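Local coordinates for putative acyl-[acyl-carrier-protein]--UDP-N-acetylglucosamine O-acyltransferase (PDB 4R36), which probably catalyses the transfer of an acyl chain from acyl carrier protein to UDP-N-acetylglucosamine, the first step of lipid A synthesis, at residues T122-N127 and A140-G145; A98-N103 and V110-G115. One frame throughout, in Å; residues are numbered along the deposited sequence.

Contact 1: residues T122-N127 and A140-G145; sequences TIVGNN and ALIGNG
The side-chain amides of Asn126 and Asn144 run side by side and point the same way, their nearly parallel planes (11° apart) slipped relative to each other. Asn144 OD1 takes the backbone N of Asn126 at 2.8 Å, the N-H arriving in the amide plane on a lone pair. A chi1 of -49°, with CG beside the backbone N, carries this oxygen back across to the neighbouring coil. The pattern repeats on both flanks: Asn126 OD1 accepts the N of Asp102, and Asp162 OD1 accepts the N of Asn144. Asparagine and aspartate suit this ladder because each offers a side-chain oxygen on a short stem. The flat peptide groups pair in parallel strand register, with Ile123 N to Ala140 O at 3.0 Å and Ile142 N to Ile123 O at 2.8 Å. Past the strands, Gly125 N reaches Ile142 O at 3.0 Å from above the carbonyl plane, 39° out of it, and Gly145 N closes on Asn126 O at 2.9 Å. Gly125 fits because Gly143 O and Asn144 OD1 occupy the space where a CB would lie; Gly145 suits a backbone with positive phi. On one face of the sheet, Ile123 CG2 lies 3.9 Å from Leu141 CD1; on the buried other face Val124 CG2 lies 4.2 Å from Ile142 CD1, and Ile142 also touches Val136. Beta-branched Ile123, Val124 and Ile142 suit extended strands. This is the coil-to-coil stacking of a left-handed beta helix built from hexapeptide repeats. Asn127 and Gly145 also line a pocket holding 2-(2-methoxyethoxy)ethanol, probably from the crystallisation liquor. Backbone bonds along the strands and amide bonds at the turn thus jointly fix the register, satisfying polar groups even where strand pairing ends.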
loop_
_atom_site.group_PDB
_atom_site.type_symbol
_atom_site.label_atom_id
_atom_site.label_comp_id
_atom_site.label_asym_id
_atom_site.label_seq_id
_atom_site.Cartn_x
_atom_site.Cartn_y
_atom_site.Cartn_z
ATOM N N THR A 122 -1.768 21.908 -3.738
ATOM C CA THR A 122 -1.024 20.654 -3.990
ATOM C C THR A 122 -0.792 20.678 -5.496
ATOM O O THR A 122 -1.716 20.837 -6.275
ATOM C CB THR A 122 -1.853 19.444 -3.568
ATOM O OG1 THR A 122 -2.281 19.644 -2.221
ATOM C CG2 THR A 122 -1.022 18.165 -3.705
ATOM N N ILE A 123 0.457 20.551 -5.914
ATOM C CA ILE A 123 0.829 20.708 -7.315
ATOM C C ILE A 123 1.685 19.580 -7.835
ATOM O O ILE A 123 2.762 19.295 -7.281
ATOM C CB ILE A 123 1.608 22.007 -7.544
ATOM C CG1 ILE A 123 0.751 23.235 -7.104
ATOM C CG2 ILE A 123 2.112 22.134 -8.984
ATOM C CD1 ILE A 123 1.513 24.546 -7.078
ATOM N N VAL A 124 1.214 18.974 -8.927
ATOM C CA VAL A 124 1.954 18.025 -9.750
ATOM C C VAL A 124 2.170 18.679 -11.126
ATOM O O VAL A 124 1.249 19.298 -11.655
ATOM C CB VAL A 124 1.159 16.754 -9.934
ATOM C CG1 VAL A 124 1.830 15.770 -10.896
ATOM C CG2 VAL A 124 0.957 16.025 -8.619
ATOM N N GLY A 125 3.415 18.628 -11.625
ATOM C CA GLY A 125 3.847 19.232 -12.893
ATOM C C GLY A 125 3.425 18.466 -14.139
ATOM O O GLY A 125 2.259 18.028 -14.252
ATOM N N ASN A 126 4.385 18.281 -15.053
ATOM C CA ASN A 126 4.075 17.712 -16.350
ATOM C C ASN A 126 4.797 16.394 -16.580
ATOM O O ASN A 126 5.905 16.191 -16.048
ATOM C CB ASN A 126 4.501 18.686 -17.423
ATOM C CG ASN A 126 3.955 20.072 -17.209
ATOM O OD1 ASN A 126 2.750 20.288 -16.888
ATOM N ND2 ASN A 126 4.816 21.037 -17.379
ATOM N N ASN A 127 4.204 15.505 -17.374
ATOM C CA ASN A 127 4.936 14.330 -17.889
ATOM C C ASN A 127 5.377 13.395 -16.726
ATOM O O ASN A 127 6.433 12.777 -16.819
ATOM C CB ASN A 127 6.151 14.710 -18.750
ATOM C CG ASN A 127 5.787 15.736 -19.834
ATOM O OD1 ASN A 127 5.033 15.459 -20.677
ATOM N ND2 ASN A 127 6.365 16.883 -19.788
ATOM N N ALA A 140 1.960 19.225 -1.181
ATOM C CA ALA A 140 3.092 18.614 -1.807
ATOM C C ALA A 140 3.323 19.202 -3.185
ATOM O O ALA A 140 2.423 19.799 -3.804
ATOM C CB ALA A 140 2.861 17.127 -1.936
ATOM N N LEU A 141 4.560 19.126 -3.627
ATOM C CA LEU A 141 4.997 19.620 -4.908
ATOM C C LEU A 141 5.787 18.511 -5.636
ATOM O O LEU A 141 6.828 18.101 -5.129
ATOM C CB LEU A 141 5.915 20.840 -4.762
ATOM C CG LEU A 141 6.498 21.330 -6.112
ATOM C CD1 LEU A 141 5.453 21.849 -7.068
ATOM C CD2 LEU A 141 7.588 22.403 -5.864
ATOM N N ILE A 142 5.291 18.086 -6.796
ATOM C CA ILE A 142 6.003 17.213 -7.712
ATOM C C ILE A 142 6.320 18.006 -8.950
ATOM O O ILE A 142 5.440 18.712 -9.475
ATOM C CB ILE A 142 5.190 15.955 -8.057
ATOM C CG1 ILE A 142 4.912 15.182 -6.759
ATOM C CG2 ILE A 142 5.894 15.086 -9.051
ATOM C CD1 ILE A 142 4.135 13.878 -6.978
ATOM N N GLY A 143 7.561 17.896 -9.424
ATOM C CA GLY A 143 7.972 18.562 -10.686
ATOM C C GLY A 143 7.530 17.825 -11.950
ATOM O O GLY A 143 6.329 17.444 -12.079
ATOM N N ASN A 144 8.485 17.645 -12.864
ATOM C CA ASN A 144 8.235 17.147 -14.210
ATOM C C ASN A 144 9.053 15.963 -14.479
ATOM O O ASN A 144 10.192 15.815 -13.965
ATOM C CB ASN A 144 8.593 18.206 -15.266
ATOM C CG ASN A 144 7.989 19.535 -14.948
ATOM O OD1 ASN A 144 6.754 19.688 -14.802
ATOM N ND2 ASN A 144 8.839 20.538 -14.854
ATOM N N GLY A 145 8.513 15.074 -15.291
ATOM C CA GLY A 145 9.320 13.951 -15.755
ATOM C C GLY A 145 9.625 12.856 -14.715
ATOM O O GLY A 145 10.531 12.064 -14.922
#

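Contact 2: residues A98-N103 and V110-G115; sequences AEIGDN and VTINRG
Ile112 points from its strand toward Ala98 and Ile100, and its branches divide the contact between them. From CB, the CG2 methyl approaches Ala98 CB at 4.3 Å. The other arm, CG1, leaves CB beside the backbone N (chi1 -50°) and runs on extended, delivering CD1 to within 3.7 Å of Ile100 CG2. The two isoleucine side chains cross at about a right angle, meeting methyl to methyl. Ala98 suits the tight end of the contact: its single methyl lies 3.7 Å from both Ile112 O and Arg114 CA, with Arg114 CB a little farther at 4.0 Å. Arg114 contributes only the root of its side chain here; its extended arm leads away, and NH1 is hydrogen-bonded to Ser96 OG and Glu94 O. The side-chain packing is apolar, as befits the inside of the beta helix, although Ala98 CB also rests against backbone oxygens. Strands 97-100 and 111-112 belong to different parallel sheets, two walls of the triangular prism, and the packing links them across the interior. Strand 121-124, through Thr122 and Val124, and strand 135-136, through Val136, continue this core on the next coil, while Asn113, which points away from 98-103, packs on Glu108 of a neighbouring subunit.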
loop_
_atom_site.group_PDB
_atom_site.type_symbol
_atom_site.label_atom_id
_atom_site.label_comp_id
_atom_site.label_asym_id
_atom_site.label_seq_id
_atom_site.Cartn_x
_atom_site.Cartn_y
_atom_site.Cartn_z
ATOM N N ALA A 98 -5.984 21.247 -5.725
ATOM C CA ALA A 98 -5.158 20.062 -6.093
ATOM C C ALA A 98 -4.992 20.182 -7.560
ATOM O O ALA A 98 -6.000 20.292 -8.301
ATOM C CB ALA A 98 -5.850 18.766 -5.730
ATOM N N GLU A 99 -3.745 20.183 -8.026
ATOM C CA GLU A 99 -3.459 20.523 -9.391
ATOM C C GLU A 99 -2.531 19.554 -10.047
ATOM O O GLU A 99 -1.545 19.137 -9.451
ATOM C CB GLU A 99 -2.777 21.909 -9.481
ATOM C CG GLU A 99 -3.469 22.966 -8.631
ATOM C CD GLU A 99 -2.929 24.403 -8.774
ATOM O OE1 GLU A 99 -2.072 24.706 -9.614
ATOM O OE2 GLU A 99 -3.336 25.253 -7.971
ATOM N N ILE A 100 -2.826 19.214 -11.283
ATOM C CA ILE A 100 -1.854 18.528 -12.136
ATOM C C ILE A 100 -1.713 19.308 -13.418
ATOM O O ILE A 100 -2.654 19.988 -13.843
ATOM C CB ILE A 100 -2.223 17.031 -12.421
ATOM C CG1 ILE A 100 -3.276 16.894 -13.512
ATOM C CG2 ILE A 100 -2.643 16.327 -11.142
ATOM C CD1 ILE A 100 -3.665 15.482 -13.813
ATOM N N GLY A 101 -0.530 19.195 -14.022
ATOM C CA GLY A 101 -0.170 19.883 -15.287
ATOM C C GLY A 101 -0.608 19.119 -16.512
ATOM O O GLY A 101 -1.789 18.784 -16.649
ATOM N N ASP A 102 0.343 18.873 -17.390
ATOM C CA ASP A 102 0.097 18.252 -18.684
ATOM C C ASP A 102 0.739 16.928 -18.840
ATOM O O ASP A 102 1.872 16.678 -18.302
ATOM C CB ASP A 102 0.663 19.129 -19.824
ATOM C CG ASP A 102 0.125 20.562 -19.798
ATOM O OD1 ASP A 102 -0.995 20.816 -19.370
ATOM O OD2 ASP A 102 0.896 21.430 -20.221
ATOM N N ASN A 103 0.070 16.077 -19.619
ATOM C CA ASN A 103 0.644 14.860 -20.067
ATOM C C ASN A 103 1.026 13.907 -18.915
ATOM O O ASN A 103 1.961 13.127 -19.049
ATOM C CB ASN A 103 1.886 15.115 -20.944
ATOM C CG ASN A 103 1.625 16.116 -22.053
ATOM O OD1 ASN A 103 2.386 17.062 -22.255
ATOM N ND2 ASN A 103 0.542 15.937 -22.730
ATOM N N VAL A 110 -4.908 6.458 -7.371
ATOM C CA VAL A 110 -4.042 7.531 -6.945
ATOM C C VAL A 110 -4.864 8.604 -6.227
ATOM O O VAL A 110 -5.988 8.915 -6.638
ATOM C CB VAL A 110 -3.273 8.127 -8.098
ATOM C CG1 VAL A 110 -2.691 9.470 -7.724
ATOM C CG2 VAL A 110 -2.194 7.149 -8.610
ATOM N N THR A 111 -4.348 9.125 -5.124
ATOM C CA THR A 111 -5.008 10.171 -4.396
ATOM C C THR A 111 -4.115 11.427 -4.419
ATOM O O THR A 111 -2.927 11.373 -4.072
ATOM C CB THR A 111 -5.353 9.763 -2.934
ATOM O OG1 THR A 111 -4.189 9.242 -2.247
ATOM C CG2 THR A 111 -6.456 8.726 -2.905
ATOM N N ILE A 112 -4.704 12.559 -4.827
ATOM C CA ILE A 112 -4.043 13.829 -4.736
ATOM C C ILE A 112 -4.946 14.785 -3.952
ATOM O O ILE A 112 -5.912 15.320 -4.489
ATOM C CB ILE A 112 -3.666 14.397 -6.117
ATOM C CG1 ILE A 112 -2.921 13.372 -6.975
ATOM C CG2 ILE A 112 -2.876 15.688 -5.996
ATOM C CD1 ILE A 112 -2.647 13.790 -8.401
ATOM N N ASN A 113 -4.625 14.999 -2.685
ATOM C CA ASN A 113 -5.451 15.837 -1.865
ATOM C C ASN A 113 -5.153 17.314 -2.181
ATOM O O ASN A 113 -4.020 17.691 -2.467
ATOM C CB ASN A 113 -5.227 15.606 -0.358
ATOM C CG ASN A 113 -5.448 14.172 0.157
ATOM O OD1 ASN A 113 -4.984 13.878 1.262
ATOM N ND2 ASN A 113 -6.129 13.323 -0.566
ATOM N N ARG A 114 -6.164 18.176 -2.042
ATOM C CA ARG A 114 -5.939 19.585 -2.093
ATOM C C ARG A 114 -5.185 20.126 -0.913
ATOM O O ARG A 114 -4.928 19.428 0.109
ATOM C CB ARG A 114 -7.263 20.353 -2.325
ATOM C CG ARG A 114 -8.324 20.354 -1.234
ATOM C CD ARG A 114 -9.525 21.106 -1.850
ATOM N NE ARG A 114 -10.723 21.222 -1.017
ATOM C CZ ARG A 114 -11.036 22.241 -0.206
ATOM N NH1 ARG A 114 -10.212 23.209 0.038
ATOM N NH2 ARG A 114 -12.196 22.238 0.439
ATOM N N GLY A 115 -4.807 21.381 -1.018
ATOM C CA GLY A 115 -3.893 22.005 -0.036
ATOM C C GLY A 115 -4.526 22.443 1.309
ATOM O O GLY A 115 -5.730 22.310 1.521
#

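Running from the N terminus, the chain first lays down 98-103, passes through strand 105-106 on another wall of the prism, and turns onto the third wall in 110-115; contact 2 closes that short loop across the interior. After strand 121-124 it makes a full coil through strands 129-130 and 135-136 before 140-145 settles beside 122-127, closing contact 1. The two are in series, neither nested nor crossed, yet they touch directly. Strands 97-100 and 121-124 are sheet neighbours, with Glu99 N 2.8 Å from Thr122 O, and Thr122 OG1 lies 2.6 Å from Asn113 O. Contact 2 thus joins two walls, and contact 1 joins successive coils along one.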